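Local coordinates for ABC-type transport auxiliary lipoprotein component domain-containing protein (Xanthomonas campestris pv. campestris, PDB 2IQI), which is of unknown function but is probably a lipoprotein that serves as an auxiliary component of an ABC-type transport system, at residues I48-T53 against Q58-A63; R108-D113 against A160-A165; T11-T16 against T153-V158. All coordinates share one frame; numbering follows the deposited sequence.

Contact 1 (I48-T53 against Q58-A63); sequences INVRPT and QVYHGA
A short antiparallel beta hairpin is closed here, with Val50 paired to Gln58 and Asn49 to Val59. Gln58 N bonds to Val50 O at 2.8 Å and Val50 N to Gln58 O at 3.1 Å. Val50 and Gln58 are thus the hydrogen-bonded pair, Asn49 and Val59 the non-hydrogen-bonded one. Past the pair, Tyr60 N reaches Ile48 O at 3.0 Å, and the CA of Val59 lies against the same oxygen.

This hairpin sits at the edge of the mixed sheet, where strand 49-51 runs parallel to strand 112-113. Beyond its paired part, the Tyr60 ring turns back over the neighbouring strand. Val50 CB lies over one face in a CH-pi contact, 4.1 Å from the ring centroid, while CG2, anti to the backbone N, goes on to the phenol end, 3.8 Å from Tyr60 CZ. Ile48 comes in at the ring's edge, CG2 3.6 Å from Tyr60 CD2. The Tyr60 hydroxyl is hydrogen-bonded to Ser112 OG. At the turn end of the hairpin, Pro52 CG meets the amide of Gln58, 3.6 Å from OE1.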
ATOM      1  N   ILE A  48     -14.816   5.294  -1.496  1.00 48.16           N
ATOM      2  CA  ILE A  48     -14.318   4.134  -2.216  1.00 45.55           C
ATOM      3  C   ILE A  48     -14.507   4.364  -3.680  1.00 45.31           C
ATOM      4  O   ILE A  48     -15.629   4.428  -4.165  1.00 45.39           O
ATOM      5  CB  ILE A  48     -15.016   2.838  -1.795  1.00 44.75           C
ATOM      6  CG1 ILE A  48     -14.970   2.685  -0.275  1.00 41.67           C
ATOM      7  CG2 ILE A  48     -14.363   1.660  -2.527  1.00 43.88           C
ATOM      8  CD1 ILE A  48     -15.526   1.421   0.268  1.00 41.71           C
ATOM      9  N   ASN A  49     -13.401   4.487  -4.389  1.00 45.36           N
ATOM     10  CA  ASN A  49     -13.442   4.676  -5.827  1.00 44.89           C
ATOM     11  C   ASN A  49     -13.801   3.442  -6.632  1.00 43.94           C
ATOM     12  O   ASN A  49     -13.464   2.295  -6.277  1.00 42.65           O
ATOM     13  CB  ASN A  49     -12.123   5.224  -6.295  1.00 46.12           C
ATOM     14  CG  ASN A  49     -11.751   6.500  -5.582  1.00 48.54           C
ATOM     15  OD1 ASN A  49     -12.607   7.156  -5.005  1.00 51.43           O
ATOM     16  ND2 ASN A  49     -10.469   6.868  -5.634  1.00 52.41           N
ATOM     17  N   VAL A  50     -14.510   3.709  -7.718  1.00 43.01           N
ATOM     18  CA  VAL A  50     -14.914   2.685  -8.640  1.00 42.63           C
ATOM     19  C   VAL A  50     -14.832   3.271 -10.050  1.00 42.37           C
ATOM     20  O   VAL A  50     -15.219   4.405 -10.277  1.00 42.38           O
ATOM     21  CB  VAL A  50     -16.328   2.128  -8.266  1.00 43.07           C
ATOM     22  CG1 VAL A  50     -17.346   3.251  -8.127  1.00 42.70           C
ATOM     23  CG2 VAL A  50     -16.809   1.039  -9.263  1.00 42.41           C
ATOM     24  N   ARG A  51     -14.274   2.502 -10.976  1.00 42.25           N
ATOM     25  CA  ARG A  51     -14.176   2.880 -12.380  1.00 42.20           C
ATOM     26  C   ARG A  51     -15.102   1.954 -13.180  1.00 42.29           C
ATOM     27  O   ARG A  51     -14.679   0.880 -13.617  1.00 41.66           O
ATOM     28  CB  ARG A  51     -12.720   2.708 -12.834  1.00 42.73           C
ATOM     29  CG  ARG A  51     -12.414   3.117 -14.277  1.00 43.13           C
ATOM     30  CD  ARG A  51     -10.945   3.080 -14.596  1.00 42.34           C
ATOM     31  NE  ARG A  51     -10.146   3.769 -13.580  1.00 44.59           N
ATOM     32  CZ  ARG A  51      -9.604   4.971 -13.717  1.00 44.30           C
ATOM     33  NH1 ARG A  51      -9.760   5.672 -14.827  1.00 43.71           N
ATOM     34  NH2 ARG A  51      -8.892   5.467 -12.731  1.00 44.75           N
ATOM     35  N   PRO A  52     -16.396   2.319 -13.317  1.00 42.57           N
ATOM     36  CA  PRO A  52     -17.280   1.406 -14.024  1.00 42.66           C
ATOM     37  C   PRO A  52     -16.978   1.310 -15.522  1.00 43.67           C
ATOM     38  O   PRO A  52     -17.292   0.286 -16.119  1.00 44.93           O
ATOM     39  CB  PRO A  52     -18.654   2.003 -13.784  1.00 42.13           C
ATOM     40  CG  PRO A  52     -18.395   3.444 -13.576  1.00 41.57           C
ATOM     41  CD  PRO A  52     -17.137   3.488 -12.804  1.00 42.49           C
ATOM     42  N   THR A  53     -16.417   2.353 -16.127  1.00 43.66           N
ATOM     43  CA  THR A  53     -15.876   2.274 -17.490  1.00 43.92           C
ATOM     44  C   THR A  53     -14.553   3.010 -17.534  1.00 43.82           C
ATOM     45  O   THR A  53     -14.304   3.904 -16.729  1.00 43.43           O
ATOM     46  CB  THR A  53     -16.783   2.890 -18.635  1.00 44.29           C
ATOM     47  OG1 THR A  53     -17.272   4.188 -18.254  1.00 41.94           O
ATOM     48  CG2 THR A  53     -17.929   1.954 -19.033  1.00 46.30           C
ATOM     49  N   GLN A  58     -16.351   6.963 -10.300  1.00 42.91           N
ATOM     50  CA  GLN A  58     -17.507   7.209  -9.421  1.00 43.37           C
ATOM     51  C   GLN A  58     -17.122   6.815  -7.983  1.00 43.98           C
ATOM     52  O   GLN A  58     -15.972   6.468  -7.735  1.00 43.94           O
ATOM     53  CB  GLN A  58     -18.700   6.401  -9.906  1.00 43.05           C
ATOM     54  CG  GLN A  58     -19.574   7.140 -10.883  1.00 43.80           C
ATOM     55  CD  GLN A  58     -20.240   6.246 -11.921  1.00 45.74           C
ATOM     56  OE1 GLN A  58     -20.845   5.193 -11.622  1.00 43.34           O
ATOM     57  NE2 GLN A  58     -20.146   6.684 -13.167  1.00 47.26           N
ATOM     58  N   VAL A  59     -18.047   6.894  -7.029  1.00 44.54           N
ATOM     59  CA  VAL A  59     -17.773   6.389  -5.665  1.00 45.25           C
ATOM     60  C   VAL A  59     -18.898   5.459  -5.298  1.00 46.12           C
ATOM     61  O   VAL A  59     -20.009   5.681  -5.737  1.00 47.64           O
ATOM     62  CB  VAL A  59     -17.616   7.509  -4.583  1.00 45.10           C
ATOM     63  CG1 VAL A  59     -16.262   8.233  -4.724  1.00 44.18           C
ATOM     64  CG2 VAL A  59     -18.794   8.510  -4.601  1.00 45.01           C
ATOM     65  N   TYR A  60     -18.650   4.391  -4.555  1.00 46.97           N
ATOM     66  CA  TYR A  60     -19.788   3.557  -4.163  1.00 48.31           C
ATOM     67  C   TYR A  60     -20.665   4.411  -3.250  1.00 50.08           C
ATOM     68  O   TYR A  60     -20.153   5.106  -2.365  1.00 50.23           O
ATOM     69  CB  TYR A  60     -19.357   2.277  -3.449  1.00 46.99           C
ATOM     70  CG  TYR A  60     -18.783   1.228  -4.365  1.00 46.10           C
ATOM     71  CD1 TYR A  60     -19.597   0.517  -5.246  1.00 45.71           C
ATOM     72  CD2 TYR A  60     -17.427   0.937  -4.346  1.00 44.26           C
ATOM     73  CE1 TYR A  60     -19.053  -0.464  -6.090  1.00 46.01           C
ATOM     74  CE2 TYR A  60     -16.886  -0.029  -5.176  1.00 44.10           C
ATOM     75  CZ  TYR A  60     -17.688  -0.722  -6.045  1.00 44.16           C
ATOM     76  OH  TYR A  60     -17.132  -1.667  -6.862  1.00 42.75           O
ATOM     77  N   HIS A  61     -21.972   4.410  -3.471  1.00 52.19           N
ATOM     78  CA  HIS A  61     -22.817   5.139  -2.532  1.00 54.41           C
ATOM     79  C   HIS A  61     -23.158   4.298  -1.298  1.00 53.74           C
ATOM     80  O   HIS A  61     -23.346   3.089  -1.393  1.00 53.32           O
ATOM     81  CB  HIS A  61     -24.021   5.795  -3.225  1.00 55.48           C
ATOM     82  CG  HIS A  61     -23.652   7.040  -3.978  1.00 61.67           C
ATOM     83  ND1 HIS A  61     -23.332   7.036  -5.326  1.00 66.51           N
ATOM     84  CD2 HIS A  61     -23.487   8.323  -3.559  1.00 66.36           C
ATOM     85  CE1 HIS A  61     -23.021   8.264  -5.711  1.00 68.34           C
ATOM     86  NE2 HIS A  61     -23.101   9.063  -4.657  1.00 69.47           N
ATOM     87  N   GLY A  62     -23.149   4.935  -0.136  1.00 53.44           N
ATOM     88  CA  GLY A  62     -23.475   4.228   1.107  1.00 53.98           C
ATOM     89  C   GLY A  62     -22.439   3.213   1.568  1.00 53.73           C
ATOM     90  O   GLY A  62     -22.745   2.282   2.337  1.00 54.51           O
ATOM     91  N   ALA A  63     -21.211   3.391   1.085  1.00 52.75           N
ATOM     92  CA  ALA A  63     -20.057   2.633   1.540  1.00 51.41           C
ATOM     93  C   ALA A  63     -18.879   3.593   1.719  1.00 50.40           C
ATOM     94  O   ALA A  63     -18.748   4.557   0.966  1.00 50.56           O
ATOM     95  CB  ALA A  63     -19.728   1.549   0.549  1.00 51.29           C
TER

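Contact 2 (R108-D113 against A160-A165); sequences RRFESD and AAFEQA
Phe162 reaches from helix 155-185 to the bend where strand 101-110 gives way to strand 112-113, an alpha-on-beta packing contact in the buried interior. From its CB, which points toward the bend, the side chain runs out to a ring that carries the whole contact on the helix side. Along one side of that ring, Phe162 CD1 lies 3.8 Å from Phe110 CE1. The next atom, Phe162 CE1, comes closer, 3.6 Å from the same Phe110 CE1, and also touches Phe110 CD1. On the other side, Phe162 CE2 passes Ser112, 4.5 Å from Ser112 CB. The leading atom, CZ, meets backbone: it lies against the carbonyl group of Glu111, just where the chain turns its corner.

The rings of Phe110 and Phe162 are nearly parallel, with planes at 8°, yet slid so far apart that they barely overlap, their centroids 5.1 Å apart. Phe110 CG stands anti to the backbone N (chi1 -155°), which carries this ring up to Phe162. Trp65 meets the Phe162 ring edge-to-face, and Ala122 of strand 121-132 also packs on it.

The polar groups of the bend look elsewhere. The Glu111 side chain starts away from the helix, and Glu111 OE1 forms salt bridges with both Arg51 NE and Arg109 NH1, the latter at 3.5 Å. Arg109 NH1 has a second, long salt bridge to Asp113 OD2, 3.7 Å away, and that oxygen lies at the edge of the guanidinium group, in its plane.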
ATOM      1  N   ARG A 108      -1.182   5.901  -6.859  1.00 38.06           N
ATOM      2  CA  ARG A 108      -1.642   6.316  -8.193  1.00 37.47           C
ATOM      3  C   ARG A 108      -3.081   5.907  -8.444  1.00 37.25           C
ATOM      4  O   ARG A 108      -3.869   6.678  -8.983  1.00 36.79           O
ATOM      5  CB  ARG A 108      -0.753   5.731  -9.275  1.00 37.06           C
ATOM      6  CG  ARG A 108       0.709   6.149  -9.182  1.00 37.90           C
ATOM      7  CD  ARG A 108       1.467   5.389 -10.228  1.00 36.69           C
ATOM      8  NE  ARG A 108       2.843   5.820 -10.420  1.00 36.71           N
ATOM      9  CZ  ARG A 108       3.682   5.270 -11.316  1.00 37.48           C
ATOM     10  NH1 ARG A 108       3.265   4.258 -12.086  1.00 36.23           N
ATOM     11  NH2 ARG A 108       4.937   5.740 -11.470  1.00 35.13           N
ATOM     12  N   ARG A 109      -3.407   4.679  -8.051  1.00 37.61           N
ATOM     13  CA  ARG A 109      -4.749   4.151  -8.165  1.00 37.69           C
ATOM     14  C   ARG A 109      -5.097   3.404  -6.902  1.00 38.35           C
ATOM     15  O   ARG A 109      -4.269   2.643  -6.369  1.00 38.60           O
ATOM     16  CB  ARG A 109      -4.881   3.278  -9.417  1.00 37.59           C
ATOM     17  CG  ARG A 109      -4.883   4.149 -10.708  1.00 37.03           C
ATOM     18  CD  ARG A 109      -5.347   3.397 -11.868  1.00 36.79           C
ATOM     19  NE  ARG A 109      -4.527   2.209 -12.065  1.00 37.48           N
ATOM     20  CZ  ARG A 109      -5.023   1.012 -12.370  1.00 37.60           C
ATOM     21  NH1 ARG A 109      -6.344   0.842 -12.499  1.00 41.26           N
ATOM     22  NH2 ARG A 109      -4.217  -0.016 -12.533  1.00 33.84           N
ATOM     23  N   PHE A 110      -6.291   3.693  -6.384  1.00 38.42           N
ATOM     24  CA  PHE A 110      -6.899   2.951  -5.279  1.00 38.49           C
ATOM     25  C   PHE A 110      -8.409   2.798  -5.607  1.00 39.53           C
ATOM     26  O   PHE A 110      -9.257   3.642  -5.237  1.00 39.67           O
ATOM     27  CB  PHE A 110      -6.689   3.695  -3.968  1.00 37.60           C
ATOM     28  CG  PHE A 110      -6.713   2.808  -2.768  1.00 36.56           C
ATOM     29  CD1 PHE A 110      -7.914   2.398  -2.216  1.00 35.44           C
ATOM     30  CD2 PHE A 110      -5.528   2.372  -2.188  1.00 35.79           C
ATOM     31  CE1 PHE A 110      -7.927   1.563  -1.121  1.00 33.16           C
ATOM     32  CE2 PHE A 110      -5.532   1.558  -1.091  1.00 34.19           C
ATOM     33  CZ  PHE A 110      -6.733   1.140  -0.564  1.00 35.54           C
ATOM     34  N   GLU A 111      -8.753   1.744  -6.341  1.00 39.54           N
ATOM     35  CA  GLU A 111     -10.066   1.724  -6.961  1.00 40.48           C
ATOM     36  C   GLU A 111     -10.597   0.331  -7.240  1.00 39.93           C
ATOM     37  O   GLU A 111      -9.840  -0.612  -7.451  1.00 39.87           O
ATOM     38  CB  GLU A 111     -10.043   2.544  -8.250  1.00 39.35           C
ATOM     39  CG  GLU A 111      -9.096   1.962  -9.311  1.00 42.27           C
ATOM     40  CD  GLU A 111      -8.876   2.891 -10.503  1.00 43.45           C
ATOM     41  OE1 GLU A 111      -9.321   2.537 -11.614  1.00 47.71           O
ATOM     42  OE2 GLU A 111      -8.274   3.980 -10.335  1.00 48.12           O
ATOM     43  N   SER A 112     -11.917   0.216  -7.225  1.00 40.05           N
ATOM     44  CA  SER A 112     -12.586  -0.954  -7.762  1.00 40.45           C
ATOM     45  C   SER A 112     -12.683  -0.811  -9.271  1.00 40.72           C
ATOM     46  O   SER A 112     -13.356   0.072  -9.762  1.00 40.85           O
ATOM     47  CB  SER A 112     -13.961  -1.055  -7.165  1.00 39.83           C
ATOM     48  OG  SER A 112     -14.532  -2.262  -7.538  1.00 41.23           O
ATOM     49  N   ASP A 113     -11.967  -1.654 -10.007  1.00 41.90           N
ATOM     50  CA  ASP A 113     -11.806  -1.473 -11.459  1.00 42.79           C
ATOM     51  C   ASP A 113     -12.507  -2.577 -12.220  1.00 42.82           C
ATOM     52  O   ASP A 113     -12.170  -3.759 -12.071  1.00 42.57           O
ATOM     53  CB  ASP A 113     -10.322  -1.423 -11.811  1.00 42.91           C
ATOM     54  CG  ASP A 113     -10.044  -1.183 -13.312  1.00 44.62           C
ATOM     55  OD1 ASP A 113     -10.917  -0.680 -14.071  1.00 43.63           O
ATOM     56  OD2 ASP A 113      -8.887  -1.492 -13.724  1.00 45.76           O
ATOM     57  N   ALA A 160     -13.488  -6.973   0.566  1.00 37.06           N
ATOM     58  CA  ALA A 160     -12.756  -8.201   0.801  1.00 37.03           C
ATOM     59  C   ALA A 160     -11.615  -8.329  -0.190  1.00 37.28           C
ATOM     60  O   ALA A 160     -10.506  -8.733   0.182  1.00 36.60           O
ATOM     61  CB  ALA A 160     -13.649  -9.375   0.681  1.00 37.36           C
ATOM     62  N   ALA A 161     -11.877  -7.959  -1.445  1.00 37.03           N
ATOM     63  CA  ALA A 161     -10.798  -7.962  -2.444  1.00 37.09           C
ATOM     64  C   ALA A 161      -9.702  -6.907  -2.118  1.00 36.92           C
ATOM     65  O   ALA A 161      -8.526  -7.112  -2.372  1.00 36.47           O
ATOM     66  CB  ALA A 161     -11.367  -7.769  -3.863  1.00 36.26           C
ATOM     67  N   PHE A 162     -10.112  -5.787  -1.537  1.00 36.81           N
ATOM     68  CA  PHE A 162      -9.191  -4.739  -1.198  1.00 36.74           C
ATOM     69  C   PHE A 162      -8.276  -5.177  -0.053  1.00 37.79           C
ATOM     70  O   PHE A 162      -7.113  -4.805  -0.011  1.00 38.82           O
ATOM     71  CB  PHE A 162      -9.956  -3.488  -0.830  1.00 36.08           C
ATOM     72  CG  PHE A 162     -10.115  -2.493  -1.951  1.00 35.01           C
ATOM     73  CD1 PHE A 162      -8.994  -1.829  -2.486  1.00 33.90           C
ATOM     74  CD2 PHE A 162     -11.383  -2.160  -2.421  1.00 32.95           C
ATOM     75  CE1 PHE A 162      -9.129  -0.875  -3.508  1.00 34.30           C
ATOM     76  CE2 PHE A 162     -11.544  -1.179  -3.412  1.00 33.61           C
ATOM     77  CZ  PHE A 162     -10.410  -0.533  -3.965  1.00 35.41           C
ATOM     78  N   GLU A 163      -8.787  -5.974   0.875  1.00 38.13           N
ATOM     79  CA  GLU A 163      -7.945  -6.549   1.900  1.00 38.34           C
ATOM     80  C   GLU A 163      -6.839  -7.423   1.251  1.00 38.53           C
ATOM     81  O   GLU A 163      -5.652  -7.362   1.614  1.00 38.72           O
ATOM     82  CB  GLU A 163      -8.810  -7.389   2.834  1.00 38.60           C
ATOM     83  CG  GLU A 163      -8.286  -7.419   4.244  1.00 41.43           C
ATOM     84  CD  GLU A 163      -9.019  -8.388   5.115  1.00 43.01           C
ATOM     85  OE1 GLU A 163      -9.628  -7.961   6.109  1.00 42.11           O
ATOM     86  OE2 GLU A 163      -8.987  -9.589   4.805  1.00 45.45           O
ATOM     87  N   GLN A 164      -7.234  -8.234   0.272  1.00 38.36           N
ATOM     88  CA  GLN A 164      -6.303  -9.070  -0.433  1.00 38.04           C
ATOM     89  C   GLN A 164      -5.236  -8.215  -1.181  1.00 37.85           C
ATOM     90  O   GLN A 164      -4.025  -8.536  -1.102  1.00 38.06           O
ATOM     91  CB  GLN A 164      -7.054  -9.982  -1.389  1.00 38.48           C
ATOM     92  CG  GLN A 164      -7.833 -11.160  -0.784  1.00 38.41           C
ATOM     93  CD  GLN A 164      -8.966 -11.629  -1.724  1.00 39.37           C
ATOM     94  OE1 GLN A 164     -10.093 -11.844  -1.297  1.00 43.52           O
ATOM     95  NE2 GLN A 164      -8.671 -11.741  -3.009  1.00 41.70           N
ATOM     96  N   ALA A 165      -5.660  -7.134  -1.859  1.00 36.20           N
ATOM     97  CA  ALA A 165      -4.737  -6.265  -2.598  1.00 35.65           C
ATOM     98  C   ALA A 165      -3.812  -5.494  -1.653  1.00 36.30           C
ATOM     99  O   ALA A 165      -2.599  -5.327  -1.923  1.00 36.64           O
ATOM    100  CB  ALA A 165      -5.483  -5.303  -3.477  1.00 34.90           C
TER

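Contact 3 (T11-T16 against T153-V158); sequences TIYAPT and TDTAAV
Tyr13 and Thr155 meet through their hydroxyls, the polar part of this contact: Tyr13 OH and Thr155 OG1 are hydrogen-bonded at 2.6 Å, and either could be the donor. Thr155 OG1 sits between its own backbone N and carbonyl carbon (chi1 70°), a rotation that brings it up to the phenol, while CG2 is carried round to the side beside the backbone N. The two side chains cross at about a right angle. Thr155 OG1 also touches the ring itself, 3.3 Å from Tyr13 CE2. Although Ala156 N comes within 3.1 Å of Tyr13 OH, the angle is too poor for a hydrogen bond.

Thr155 opens helix 155-185, directly after Asp154 at the N-cap position, so Tyr13 joins the first turn of this long C-terminal helix to strand 11-13 near the start of the chain. That strand pairs in parallel with strand 63-65, whose Ala63 and Trp65 also pack against Tyr13.

The remaining contacts across the two segments are van der Waals. Over one face of the ring lies the carbonyl oxygen of Thr155, 4.1 Å above the plane and offset toward the rim. Ala156 lies obliquely against the CE1 side of the ring, above its plane on the same side as Thr155 O: its CA is 3.7 Å from Tyr13 CE1, and its CB is 4.1 Å from that same carbon. Farther along the same helix, Ala159 touches the tyrosine as well.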
ATOM      1  N   THR A  11     -22.366   2.073   5.236  1.00 45.18           N
ATOM      2  CA  THR A  11     -21.572   0.998   5.776  1.00 43.88           C
ATOM      3  C   THR A  11     -20.080   1.428   5.811  1.00 43.57           C
ATOM      4  O   THR A  11     -19.547   2.025   4.845  1.00 43.68           O
ATOM      5  CB  THR A  11     -21.743  -0.241   4.938  1.00 43.99           C
ATOM      6  OG1 THR A  11     -23.116  -0.362   4.573  1.00 43.69           O
ATOM      7  CG2 THR A  11     -21.306  -1.491   5.699  1.00 43.38           C
ATOM      8  N   ILE A  12     -19.416   1.148   6.925  1.00 41.72           N
ATOM      9  CA  ILE A  12     -18.010   1.421   7.019  1.00 40.65           C
ATOM     10  C   ILE A  12     -17.174   0.109   6.927  1.00 40.74           C
ATOM     11  O   ILE A  12     -17.263  -0.775   7.793  1.00 40.05           O
ATOM     12  CB  ILE A  12     -17.721   2.245   8.305  1.00 40.88           C
ATOM     13  CG1 ILE A  12     -18.522   3.560   8.296  1.00 41.85           C
ATOM     14  CG2 ILE A  12     -16.214   2.445   8.571  1.00 38.71           C
ATOM     15  CD1 ILE A  12     -18.262   4.506   7.094  1.00 45.04           C
ATOM     16  N   TYR A  13     -16.354  -0.003   5.878  1.00 39.98           N
ATOM     17  CA  TYR A  13     -15.401  -1.115   5.746  1.00 38.84           C
ATOM     18  C   TYR A  13     -14.057  -0.880   6.439  1.00 38.65           C
ATOM     19  O   TYR A  13     -13.508   0.218   6.416  1.00 38.01           O
ATOM     20  CB  TYR A  13     -15.221  -1.477   4.263  1.00 38.07           C
ATOM     21  CG  TYR A  13     -16.525  -1.955   3.690  1.00 37.36           C
ATOM     22  CD1 TYR A  13     -17.033  -3.210   4.036  1.00 37.41           C
ATOM     23  CD2 TYR A  13     -17.286  -1.143   2.862  1.00 37.90           C
ATOM     24  CE1 TYR A  13     -18.248  -3.669   3.533  1.00 38.13           C
ATOM     25  CE2 TYR A  13     -18.540  -1.587   2.349  1.00 38.26           C
ATOM     26  CZ  TYR A  13     -18.995  -2.856   2.688  1.00 37.74           C
ATOM     27  OH  TYR A  13     -20.203  -3.295   2.245  1.00 36.49           O
ATOM     28  N   ALA A  14     -13.546  -1.925   7.081  1.00 39.26           N
ATOM     29  CA  ALA A  14     -12.236  -1.861   7.696  1.00 39.82           C
ATOM     30  C   ALA A  14     -11.525  -3.169   7.486  1.00 40.60           C
ATOM     31  O   ALA A  14     -11.758  -4.149   8.225  1.00 41.35           O
ATOM     32  CB  ALA A  14     -12.330  -1.547   9.167  1.00 39.80           C
ATOM     33  N   PRO A  15     -10.669  -3.213   6.460  1.00 40.26           N
ATOM     34  CA  PRO A  15      -9.849  -4.379   6.252  1.00 40.51           C
ATOM     35  C   PRO A  15      -8.817  -4.572   7.345  1.00 40.56           C
ATOM     36  O   PRO A  15      -8.412  -3.632   8.025  1.00 40.23           O
ATOM     37  CB  PRO A  15      -9.178  -4.105   4.904  1.00 40.89           C
ATOM     38  CG  PRO A  15     -10.069  -3.114   4.244  1.00 40.79           C
ATOM     39  CD  PRO A  15     -10.484  -2.235   5.392  1.00 40.32           C
ATOM     40  N   THR A  16      -8.410  -5.823   7.479  1.00 40.84           N
ATOM     41  CA  THR A  16      -7.453  -6.274   8.455  1.00 40.54           C
ATOM     42  C   THR A  16      -6.325  -6.852   7.653  1.00 40.14           C
ATOM     43  O   THR A  16      -6.527  -7.797   6.884  1.00 41.59           O
ATOM     44  CB  THR A  16      -8.074  -7.351   9.305  1.00 40.22           C
ATOM     45  OG1 THR A  16      -9.178  -6.761   9.975  1.00 40.12           O
ATOM     46  CG2 THR A  16      -7.085  -7.867  10.348  1.00 41.58           C
ATOM     47  N   THR A 153     -20.441  -8.063  -7.161  1.00 45.59           N
ATOM     48  CA  THR A 153     -20.409  -6.614  -7.264  1.00 45.43           C
ATOM     49  C   THR A 153     -20.798  -5.868  -5.960  1.00 45.82           C
ATOM     50  O   THR A 153     -20.682  -4.644  -5.929  1.00 45.26           O
ATOM     51  CB  THR A 153     -21.298  -6.120  -8.440  1.00 45.37           C
ATOM     52  OG1 THR A 153     -22.637  -6.526  -8.214  1.00 44.44           O
ATOM     53  CG2 THR A 153     -20.870  -6.741  -9.756  1.00 45.66           C
ATOM     54  N   ASP A 154     -21.265  -6.572  -4.909  1.00 46.07           N
ATOM     55  CA  ASP A 154     -21.626  -5.881  -3.655  1.00 47.32           C
ATOM     56  C   ASP A 154     -20.368  -5.278  -3.033  1.00 46.46           C
ATOM     57  O   ASP A 154     -19.304  -5.897  -3.039  1.00 46.66           O
ATOM     58  CB  ASP A 154     -22.293  -6.742  -2.529  1.00 49.10           C
ATOM     59  CG  ASP A 154     -23.175  -7.946  -3.024  1.00 53.96           C
ATOM     60  OD1 ASP A 154     -23.816  -7.943  -4.126  1.00 59.42           O
ATOM     61  OD2 ASP A 154     -23.261  -8.916  -2.220  1.00 57.48           O
ATOM     62  N   THR A 155     -20.507  -4.109  -2.426  1.00 45.03           N
ATOM     63  CA  THR A 155     -19.374  -3.460  -1.801  1.00 43.68           C
ATOM     64  C   THR A 155     -18.643  -4.358  -0.792  1.00 42.93           C
ATOM     65  O   THR A 155     -17.408  -4.348  -0.763  1.00 43.25           O
ATOM     66  CB  THR A 155     -19.719  -2.053  -1.248  1.00 43.31           C
ATOM     67  OG1 THR A 155     -20.577  -2.186  -0.131  1.00 44.09           O
ATOM     68  CG2 THR A 155     -20.457  -1.223  -2.308  1.00 43.35           C
ATOM     69  N   ALA A 156     -19.360  -5.168  -0.016  1.00 41.79           N
ATOM     70  CA  ALA A 156     -18.668  -6.178   0.848  1.00 41.37           C
ATOM     71  C   ALA A 156     -17.675  -7.126   0.117  1.00 41.06           C
ATOM     72  O   ALA A 156     -16.616  -7.460   0.670  1.00 40.92           O
ATOM     73  CB  ALA A 156     -19.644  -7.001   1.664  1.00 40.83           C
ATOM     74  N   ALA A 157     -18.023  -7.578  -1.089  1.00 39.90           N
ATOM     75  CA  ALA A 157     -17.105  -8.399  -1.856  1.00 39.13           C
ATOM     76  C   ALA A 157     -15.885  -7.557  -2.298  1.00 38.01           C
ATOM     77  O   ALA A 157     -14.736  -8.027  -2.299  1.00 37.11           O
ATOM     78  CB  ALA A 157     -17.827  -9.057  -3.085  1.00 38.94           C
ATOM     79  N   VAL A 158     -16.164  -6.310  -2.642  1.00 37.00           N
ATOM     80  CA  VAL A 158     -15.146  -5.391  -3.112  1.00 37.62           C
ATOM     81  C   VAL A 158     -14.108  -5.086  -2.005  1.00 38.29           C
ATOM     82  O   VAL A 158     -12.897  -5.046  -2.257  1.00 38.86           O
ATOM     83  CB  VAL A 158     -15.792  -4.085  -3.641  1.00 37.37           C
ATOM     84  CG1 VAL A 158     -14.736  -3.046  -3.933  1.00 37.02           C
ATOM     85  CG2 VAL A 158     -16.590  -4.384  -4.895  1.00 35.73           C
TER

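Overall arrangement
From the N terminus, strand 11-13 waits through nearly the whole chain for the start of helix 155-185, so contact 3 closes the longest loop. Within that loop, contact 1 closes a tight one of its own, the hairpin. The chain then reaches the bend at 108-113, whose partner lies nearly two turns farther along that helix: contact 2 opens inside the loop of contact 3 and ends beyond it, so these cross; contacts 1 and 2 follow in series. Ser112 backbone bonds to Asn49 and Arg51 pair strands 49-51 and 112-113, linking contacts 1 and 2; a Gly62-Thr11 backbone bond links 1 and 3, and Glu163 to Thr16 links 2 and 3, tying helix, hairpin, N-terminal strand and sheet together.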